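Local coordinates for protein PelD (Pseudomonas aeruginosa, PDB 4EU0) that binds cyclic di-GMP through its GGDEF-like domain and probably acts as a membrane-bound effector in pellicle formation, at residues L3-L7 with L231-S235; G144-L149 with Q169-R173. One frame throughout, in Å; residues are numbered along the deposited sequence.

Contact 1. Residues L3-L7 with L231-S235. With C2E (9,9'-[(2R,3R,3aS,5S,7aR,9R,10R,10aS,12S,14aR)-3,5,10,12-tetrahydroxy-5,12-dioxidooctahydro-2H,7H-difuro[3,2-d:3',2'-j][1,3,7,9,2,8]tetraoxadiphosphacyclododecine-2,9-diyl]bis(2-amino-1,9-dihydro-6H-purin-6-one)), chain B.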
ATOM      1  N   LEU A   3      -8.400   5.415  -6.536  1.00 25.90           N
ATOM      2  CA  LEU A   3      -7.090   5.349  -5.886  1.00 24.07           C
ATOM      3  C   LEU A   3      -6.364   4.050  -6.227  1.00 22.15           C
ATOM      4  O   LEU A   3      -5.203   4.080  -6.635  1.00 21.65           O
ATOM      5  CB  LEU A   3      -7.202   5.507  -4.361  1.00 23.97           C
ATOM      6  CG  LEU A   3      -5.881   5.391  -3.587  1.00 24.45           C
ATOM      7  CD1 LEU A   3      -4.923   6.537  -3.909  1.00 26.56           C
ATOM      8  CD2 LEU A   3      -6.121   5.291  -2.084  1.00 25.60           C
ATOM      9  N   ARG A   4      -7.052   2.921  -6.061  1.00 20.66           N
ATOM     10  CA  ARG A   4      -6.455   1.620  -6.357  1.00 19.21           C
ATOM     11  C   ARG A   4      -5.997   1.576  -7.815  1.00 19.57           C
ATOM     12  O   ARG A   4      -4.872   1.183  -8.096  1.00 19.42           O
ATOM     13  CB  ARG A   4      -7.436   0.475  -6.082  1.00 18.89           C
ATOM     14  CG  ARG A   4      -7.877   0.323  -4.635  1.00 18.67           C
ATOM     15  CD  ARG A   4      -8.455  -1.067  -4.395  1.00 18.51           C
ATOM     16  NE  ARG A   4      -9.661  -1.332  -5.185  1.00 21.62           N
ATOM     17  CZ  ARG A   4     -10.907  -1.041  -4.813  1.00 23.47           C
ATOM     18  NH1 ARG A   4     -11.158  -0.454  -3.652  1.00 23.75           N
ATOM     19  NH2 ARG A   4     -11.919  -1.338  -5.621  1.00 26.62           N
ATOM     20  N   SER A   5      -6.862   1.999  -8.733  1.00 20.57           N
ATOM     21  CA  SER A   5      -6.502   1.999 -10.156  1.00 21.24           C
ATOM     22  C   SER A   5      -5.332   2.939 -10.450  1.00 21.23           C
ATOM     23  O   SER A   5      -4.455   2.603 -11.232  1.00 21.42           O
ATOM     24  CB  SER A   5      -7.711   2.320 -11.040  1.00 22.99           C
ATOM     25  OG  SER A   5      -8.570   1.201 -11.107  1.00 24.43           O
ATOM     26  N   SER A   6      -5.304   4.105  -9.803  1.00 20.76           N
ATOM     27  CA  SER A   6      -4.162   5.021  -9.933  1.00 20.79           C
ATOM     28  C   SER A   6      -2.844   4.386  -9.503  1.00 19.83           C
ATOM     29  O   SER A   6      -1.832   4.515 -10.185  1.00 19.87           O
ATOM     30  CB  SER A   6      -4.393   6.288  -9.115  1.00 20.88           C
ATOM     31  OG  SER A   6      -5.304   7.134  -9.781  1.00 23.08           O
ATOM     32  N   LEU A   7      -2.865   3.718  -8.355  1.00 18.11           N
ATOM     33  CA  LEU A   7      -1.668   3.062  -7.830  1.00 17.11           C
ATOM     34  C   LEU A   7      -1.235   1.883  -8.686  1.00 17.37           C
ATOM     35  O   LEU A   7      -0.044   1.657  -8.869  1.00 17.17           O
ATOM     36  CB  LEU A   7      -1.890   2.616  -6.390  1.00 15.84           C
ATOM     37  CG  LEU A   7      -2.129   3.779  -5.429  1.00 16.01           C
ATOM     38  CD1 LEU A   7      -2.552   3.254  -4.068  1.00 15.71           C
ATOM     39  CD2 LEU A   7      -0.889   4.663  -5.344  1.00 17.20           C
ATOM     40  N   LEU A 231      -6.113  -7.778   1.188  1.00 10.72           N
ATOM     41  CA  LEU A 231      -6.883  -6.963   0.274  1.00 10.96           C
ATOM     42  C   LEU A 231      -6.787  -5.498   0.697  1.00 11.16           C
ATOM     43  O   LEU A 231      -7.611  -5.027   1.490  1.00 10.63           O
ATOM     44  CB  LEU A 231      -8.360  -7.393   0.313  1.00 11.73           C
ATOM     45  CG  LEU A 231      -8.733  -8.798  -0.186  1.00 13.02           C
ATOM     46  CD1 LEU A 231      -8.221  -9.902   0.744  1.00 14.17           C
ATOM     47  CD2 LEU A 231     -10.260  -8.842  -0.280  1.00 12.94           C
ATOM     48  N   PRO A 232      -5.779  -4.767   0.178  1.00 11.30           N
ATOM     49  CA  PRO A 232      -5.623  -3.365   0.582  1.00 11.54           C
ATOM     50  C   PRO A 232      -6.733  -2.483   0.036  1.00 11.58           C
ATOM     51  O   PRO A 232      -7.327  -2.798  -0.999  1.00 11.48           O
ATOM     52  CB  PRO A 232      -4.286  -2.963  -0.067  1.00 11.65           C
ATOM     53  CG  PRO A 232      -3.576  -4.268  -0.341  1.00 12.44           C
ATOM     54  CD  PRO A 232      -4.708  -5.178  -0.741  1.00 11.33           C
ATOM     55  N   LEU A 233      -7.006  -1.384   0.736  1.00 11.44           N
ATOM     56  CA  LEU A 233      -7.938  -0.366   0.259  1.00 12.15           C
ATOM     57  C   LEU A 233      -9.257  -0.975  -0.229  1.00 12.86           C
ATOM     58  O   LEU A 233      -9.752  -0.625  -1.279  1.00 13.32           O
ATOM     59  CB  LEU A 233      -7.289   0.471  -0.854  1.00 12.89           C
ATOM     60  CG  LEU A 233      -5.973   1.151  -0.478  1.00 12.71           C
ATOM     61  CD1 LEU A 233      -5.300   1.749  -1.698  1.00 14.68           C
ATOM     62  CD2 LEU A 233      -6.219   2.228   0.565  1.00 14.65           C
ATOM     63  N   THR A 234      -9.809  -1.882   0.571  1.00 13.33           N
ATOM     64  CA  THR A 234     -10.989  -2.639   0.197  1.00 14.42           C
ATOM     65  C   THR A 234     -12.002  -2.607   1.333  1.00 15.03           C
ATOM     66  O   THR A 234     -11.675  -2.978   2.460  1.00 14.87           O
ATOM     67  CB  THR A 234     -10.591  -4.083  -0.136  1.00 14.29           C
ATOM     68  OG1 THR A 234      -9.772  -4.065  -1.307  1.00 14.53           O
ATOM     69  CG2 THR A 234     -11.823  -4.962  -0.394  1.00 14.91           C
ATOM     70  N   SER A 235     -13.219  -2.154   1.011  1.00 15.82           N
ATOM     71  CA  SER A 235     -14.325  -2.048   1.974  1.00 17.18           C
ATOM     72  C   SER A 235     -14.822  -3.415   2.405  1.00 17.15           C
ATOM     73  O   SER A 235     -14.469  -4.422   1.795  1.00 16.37           O
ATOM     74  CB  SER A 235     -15.496  -1.265   1.368  1.00 18.26           C
ATOM     75  OG  SER A 235     -16.141  -1.980   0.324  1.00 19.22           O
TER
HETATM   76  P1  C2E B 501     -16.557  -8.753  -9.550  1.00 28.65           P
HETATM   77  O2P C2E B 501     -17.862  -9.505  -9.402  1.00 28.87           O
HETATM   78  O1P C2E B 501     -15.338  -9.488 -10.044  1.00 27.20           O
HETATM   79  O5' C2E B 501     -16.191  -8.050  -8.164  1.00 25.65           O
HETATM   80  C5' C2E B 501     -17.151  -7.315  -7.408  1.00 25.71           C
HETATM   81  C4' C2E B 501     -16.478  -6.549  -6.273  1.00 24.66           C
HETATM   82  O4' C2E B 501     -15.997  -7.463  -5.274  1.00 22.09           O
HETATM   83  C3' C2E B 501     -15.270  -5.712  -6.679  1.00 24.91           C
HETATM   84  O3' C2E B 501     -15.581  -4.379  -7.101  1.00 27.33           O
HETATM   85  C2' C2E B 501     -14.468  -5.676  -5.404  1.00 22.79           C
HETATM   86  O2' C2E B 501     -15.053  -4.714  -4.520  1.00 24.25           O
HETATM   87  C1' C2E B 501     -14.709  -7.051  -4.821  1.00 19.87           C
HETATM   88  N9  C2E B 501     -13.675  -8.013  -5.299  1.00 17.22           N
HETATM   89  C8  C2E B 501     -13.873  -9.044  -6.140  1.00 16.12           C
HETATM   90  N7  C2E B 501     -12.717  -9.725  -6.358  1.00 15.90           N
HETATM   91  C5  C2E B 501     -11.770  -9.114  -5.623  1.00 15.74           C
HETATM   92  C6  C2E B 501     -10.330  -9.302  -5.393  1.00 14.98           C
HETATM   93  O6  C2E B 501      -9.680 -10.318  -5.999  1.00 14.72           O
HETATM   94  N1  C2E B 501      -9.691  -8.446  -4.563  1.00 16.45           N
HETATM   95  C2  C2E B 501     -10.318  -7.405  -3.951  1.00 16.16           C
HETATM   96  N2  C2E B 501      -9.586  -6.601  -3.150  1.00 17.22           N
HETATM   97  N3  C2E B 501     -11.650  -7.172  -4.124  1.00 16.43           N
HETATM   98  C4  C2E B 501     -12.399  -7.977  -4.931  1.00 16.12           C
HETATM   99  P11 C2E B 501     -14.594  -3.615  -8.119  1.00 28.16           P
HETATM  100  O21 C2E B 501     -15.078  -2.184  -8.294  1.00 29.01           O
HETATM  101  O11 C2E B 501     -13.137  -3.847  -7.772  1.00 27.12           O
HETATM  102  O5A C2E B 501     -14.905  -4.369  -9.499  1.00 28.18           O
HETATM  103  C5A C2E B 501     -16.230  -4.398 -10.028  1.00 28.42           C
HETATM  104  C4A C2E B 501     -16.240  -5.283 -11.258  1.00 28.58           C
HETATM  105  O4A C2E B 501     -15.273  -4.831 -12.206  1.00 27.99           O
HETATM  106  C3A C2E B 501     -15.806  -6.699 -10.940  1.00 28.38           C
HETATM  107  O3A C2E B 501     -16.880  -7.507 -10.508  1.00 28.48           O
HETATM  108  C2A C2E B 501     -15.227  -7.199 -12.238  1.00 29.12           C
HETATM  109  O2A C2E B 501     -16.276  -7.602 -13.130  1.00 30.25           O
HETATM  110  C1A C2E B 501     -14.567  -5.943 -12.765  1.00 28.26           C
HETATM  111  N91 C2E B 501     -13.134  -5.919 -12.362  1.00 27.82           N
HETATM  112  C81 C2E B 501     -12.568  -5.149 -11.414  1.00 27.76           C
HETATM  113  N71 C2E B 501     -11.232  -5.378 -11.323  1.00 27.60           N
HETATM  114  C51 C2E B 501     -10.929  -6.323 -12.233  1.00 28.34           C
HETATM  115  C61 C2E B 501      -9.707  -7.036 -12.681  1.00 28.75           C
HETATM  116  O61 C2E B 501      -8.496  -6.785 -12.119  1.00 31.29           O
HETATM  117  N11 C2E B 501      -9.828  -7.954 -13.667  1.00 30.07           N
HETATM  118  C21 C2E B 501     -11.021  -8.233 -14.251  1.00 29.28           C
HETATM  119  N21 C2E B 501     -11.067  -9.164 -15.236  1.00 31.12           N
HETATM  120  N31 C2E B 501     -12.175  -7.611 -13.892  1.00 29.63           N
HETATM  121  C41 C2E B 501     -12.185  -6.672 -12.912  1.00 27.93           C
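Arg4 and Leu233 mark the closest backbone approach, CA to CA 7.1 Å, where a turn of the N-terminal helix 2-16 lies against the loop joining strand 225-231 to helix 236-253. This loop belongs to the GGDEF domain of PelD and lines its cyclic di-GMP pocket. Leu233, with both phi and psi positive, turns its CB toward the helix. Its CD1 fits against two leucines one helical turn apart, reaching Leu3 CD2 at 3.7 Å and Leu7 CD1 at 3.9 Å, and its side chain crosses each at about a right angle. Arg4 runs past Leu233 in the opposite direction, its CG 3.8 Å from Leu233 CB. The chain then bends at chi3 (-63°), bringing NH1 back to Leu233 O at 2.8 Å. NH1 stands almost straight out from the carbonyl, but the hydrogen bond itself is bent (140°) and the oxygen is somewhat tilted from the guanidinium plane. NH2 lies 3.5 Å from O11 of the ligand, where the positive charge would favour the phosphate. Thr234 works on the guanine side of the loop, its OG1 donating to Pro232 O. Asp213, Arg210 and Arg245 also hydrogen-bond the ligand. Leu231 CD2 lies over the face of one guanine, 3.7 Å from its exocyclic N2, while Thr234 OG1 accepts a hydrogen bond from N2 at 3.1 Å, close to the base plane.

Contact 2. Residues G144-L149 with Q169-R173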
ATOM      1  N   GLY A 144       2.051   8.416   0.608  1.00 14.39           N
ATOM      2  CA  GLY A 144       2.589   7.258   1.322  1.00 14.81           C
ATOM      3  C   GLY A 144       2.657   6.045   0.415  1.00 14.83           C
ATOM      4  O   GLY A 144       3.666   5.334   0.368  1.00 14.63           O
ATOM      5  N   HIS A 145       1.578   5.811  -0.320  1.00 14.71           N
ATOM      6  CA  HIS A 145       1.555   4.707  -1.269  1.00 14.59           C
ATOM      7  C   HIS A 145       2.583   4.860  -2.383  1.00 14.98           C
ATOM      8  O   HIS A 145       3.263   3.903  -2.716  1.00 15.27           O
ATOM      9  CB  HIS A 145       0.149   4.488  -1.819  1.00 14.68           C
ATOM     10  CG  HIS A 145      -0.747   3.782  -0.858  1.00 15.08           C
ATOM     11  ND1 HIS A 145      -1.394   4.430   0.171  1.00 16.99           N
ATOM     12  CD2 HIS A 145      -1.064   2.473  -0.741  1.00 12.98           C
ATOM     13  CE1 HIS A 145      -2.090   3.550   0.870  1.00 16.03           C
ATOM     14  NE2 HIS A 145      -1.907   2.356   0.337  1.00 15.88           N
ATOM     15  N   ILE A 146       2.724   6.064  -2.931  1.00 15.53           N
ATOM     16  CA  ILE A 146       3.718   6.277  -3.975  1.00 16.56           C
ATOM     17  C   ILE A 146       5.128   5.994  -3.468  1.00 17.00           C
ATOM     18  O   ILE A 146       5.907   5.340  -4.153  1.00 18.06           O
ATOM     19  CB  ILE A 146       3.639   7.687  -4.580  1.00 17.33           C
ATOM     20  CG1 ILE A 146       2.313   7.858  -5.324  1.00 17.43           C
ATOM     21  CG2 ILE A 146       4.821   7.928  -5.545  1.00 18.34           C
ATOM     22  CD1 ILE A 146       1.938   9.319  -5.598  1.00 19.04           C
ATOM     23  N   ALA A 147       5.443   6.487  -2.268  1.00 17.23           N
ATOM     24  CA  ALA A 147       6.743   6.265  -1.653  1.00 18.52           C
ATOM     25  C   ALA A 147       7.093   4.781  -1.552  1.00 18.33           C
ATOM     26  O   ALA A 147       8.234   4.399  -1.811  1.00 18.90           O
ATOM     27  CB  ALA A 147       6.807   6.921  -0.276  1.00 18.71           C
ATOM     28  N   ASP A 148       6.111   3.959  -1.175  1.00 17.79           N
ATOM     29  CA  ASP A 148       6.307   2.506  -1.066  1.00 18.03           C
ATOM     30  C   ASP A 148       6.658   1.885  -2.404  1.00 18.92           C
ATOM     31  O   ASP A 148       7.534   1.023  -2.493  1.00 19.15           O
ATOM     32  CB  ASP A 148       5.041   1.811  -0.562  1.00 16.95           C
ATOM     33  CG  ASP A 148       4.720   2.140   0.869  1.00 17.85           C
ATOM     34  OD1 ASP A 148       5.572   2.746   1.559  1.00 17.71           O
ATOM     35  OD2 ASP A 148       3.599   1.775   1.296  1.00 18.40           O
ATOM     36  N   LEU A 149       5.939   2.318  -3.432  1.00 19.29           N
ATOM     37  CA  LEU A 149       6.112   1.796  -4.778  1.00 20.90           C
ATOM     38  C   LEU A 149       7.519   2.054  -5.333  1.00 22.99           C
ATOM     39  O   LEU A 149       8.062   1.233  -6.082  1.00 24.00           O
ATOM     40  CB  LEU A 149       5.018   2.348  -5.704  1.00 20.38           C
ATOM     41  CG  LEU A 149       3.610   1.765  -5.503  1.00 19.26           C
ATOM     42  CD1 LEU A 149       2.602   2.456  -6.400  1.00 22.06           C
ATOM     43  CD2 LEU A 149       3.588   0.257  -5.755  1.00 20.03           C
ATOM     44  N   GLN A 169       5.496  -5.248   3.372  1.00 13.57           N
ATOM     45  CA  GLN A 169       5.317  -3.831   3.074  1.00 13.80           C
ATOM     46  C   GLN A 169       3.849  -3.427   2.928  1.00 12.39           C
ATOM     47  O   GLN A 169       3.409  -2.490   3.566  1.00 12.10           O
ATOM     48  CB  GLN A 169       6.108  -3.422   1.832  1.00 14.94           C
ATOM     49  CG  GLN A 169       5.975  -1.935   1.506  1.00 17.03           C
ATOM     50  CD  GLN A 169       6.577  -1.558   0.164  1.00 22.19           C
ATOM     51  OE1 GLN A 169       7.340  -0.590   0.064  1.00 22.70           O
ATOM     52  NE2 GLN A 169       6.233  -2.318  -0.878  1.00 21.33           N
ATOM     53  N   TYR A 170       3.101  -4.136   2.079  1.00 11.69           N
ATOM     54  CA  TYR A 170       1.701  -3.832   1.855  1.00 11.07           C
ATOM     55  C   TYR A 170       0.865  -3.937   3.134  1.00 11.22           C
ATOM     56  O   TYR A 170       0.002  -3.105   3.377  1.00 11.44           O
ATOM     57  CB  TYR A 170       1.119  -4.732   0.750  1.00 10.73           C
ATOM     58  CG  TYR A 170       1.458  -4.360  -0.685  1.00 11.28           C
ATOM     59  CD1 TYR A 170       0.476  -4.432  -1.684  1.00 11.81           C
ATOM     60  CD2 TYR A 170       2.746  -3.960  -1.060  1.00 14.05           C
ATOM     61  CE1 TYR A 170       0.771  -4.112  -3.022  1.00 12.76           C
ATOM     62  CE2 TYR A 170       3.044  -3.633  -2.403  1.00 14.36           C
ATOM     63  CZ  TYR A 170       2.048  -3.724  -3.368  1.00 13.31           C
ATOM     64  OH  TYR A 170       2.317  -3.408  -4.678  1.00 14.33           O
ATOM     65  N   LEU A 171       1.137  -4.957   3.947  1.00 11.33           N
ATOM     66  CA  LEU A 171       0.440  -5.106   5.226  1.00 11.40           C
ATOM     67  C   LEU A 171       0.707  -3.916   6.146  1.00 11.79           C
ATOM     68  O   LEU A 171      -0.222  -3.372   6.737  1.00 12.05           O
ATOM     69  CB  LEU A 171       0.830  -6.420   5.911  1.00 11.88           C
ATOM     70  CG  LEU A 171       0.220  -6.673   7.300  1.00 11.99           C
ATOM     71  CD1 LEU A 171      -1.298  -6.690   7.271  1.00 12.70           C
ATOM     72  CD2 LEU A 171       0.772  -7.995   7.825  1.00 14.26           C
ATOM     73  N   LYS A 172       1.961  -3.494   6.246  1.00 12.13           N
ATOM     74  CA  LYS A 172       2.269  -2.355   7.124  1.00 12.81           C
ATOM     75  C   LYS A 172       1.586  -1.104   6.610  1.00 12.30           C
ATOM     76  O   LYS A 172       1.014  -0.343   7.380  1.00 12.99           O
ATOM     77  CB  LYS A 172       3.772  -2.125   7.256  1.00 13.83           C
ATOM     78  CG  LYS A 172       4.101  -1.106   8.337  1.00 14.29           C
ATOM     79  CD  LYS A 172       5.595  -0.931   8.536  1.00 17.22           C
ATOM     80  CE  LYS A 172       5.852   0.035   9.679  1.00 20.44           C
ATOM     81  NZ  LYS A 172       7.298   0.158  10.006  1.00 22.05           N
ATOM     82  N   ARG A 173       1.634  -0.889   5.301  1.00 11.52           N
ATOM     83  CA  ARG A 173       0.943   0.256   4.730  1.00 11.63           C
ATOM     84  C   ARG A 173      -0.555   0.211   5.016  1.00 11.40           C
ATOM     85  O   ARG A 173      -1.156   1.216   5.380  1.00 11.83           O
ATOM     86  CB  ARG A 173       1.186   0.354   3.229  1.00 11.52           C
ATOM     87  CG  ARG A 173       0.470   1.538   2.578  1.00 11.37           C
ATOM     88  CD  ARG A 173       0.825   2.896   3.242  1.00 13.67           C
ATOM     89  NE  ARG A 173       2.248   3.198   3.117  1.00 14.09           N
ATOM     90  CZ  ARG A 173       2.861   4.240   3.677  1.00 15.21           C
ATOM     91  NH1 ARG A 173       4.173   4.407   3.499  1.00 17.21           N
ATOM     92  NH2 ARG A 173       2.178   5.101   4.430  1.00 16.73           N
TER
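Arg173 reaches across to Asp148 between two nearly antiparallel helical segments, their axes 167° apart in direction and 11.2 Å at closest approach. Helix 133-150 belongs to the GAF domain and helix 162-181 to the GGDEF domain, making the pair an interdomain helix packing centred on a bidentate salt bridge. The guanidinium meets the carboxylate side-on: NE gives its hydrogen to Asp148 OD2 at 2.7 Å and NH1 gives one to Asp148 OD1 at 2.9 Å. Both bonds are fairly straight and use the syn sides of the oxygens. Both acceptors lie close to the guanidinium plane, yet the two flat groups are turned 38° apart, and the nitrogens are tilted out of the carboxylate plane. Two bonds to two oxygens restrict rotation of either group. Arg173 leaves its helix with CG anti to the backbone N (chi1 180°), and the bends at chi2 and chi3 fold the chain back toward Asp148, with CG over one face of the His145 ring. There CG makes a CH-pi contact, 3.7 Å from the ring centroid. Gly144 O lies over one face of the guanidinium, and the absence of a side chain at Gly144 lets NH2 come within 3.8 Å of its CA. The His145 ring is itself held through ND1 to Ile141 O. Weak hydrogen bonds join Asp148 OD1 to Thr113 N and Arg173 NH1 to Val111 O. Tyr170 OH, hydrogen-bonded to Arg11 of helix 2-16, also lies 4.0 Å from Leu149 CD2.

From the N terminus, helix 2-16 supplies the first side of contact 1, but its partner arrives 224 residues later, after strand 225-231. Within that long loop the chain builds the GAF sheet and helix 133-150, then enters helix 162-181, and contact 2 closes a much shorter loop of 19 intervening residues. Contact 2 is therefore nested inside contact 1. The first ties the N-terminal helix to the ligand-binding loop of the GGDEF domain; the second ties the two domains through their helices. With centres 12 Å apart, they also touch: Leu7 packs on His145 and Leu149, Leu233 on His145, and Pro232 on Tyr170.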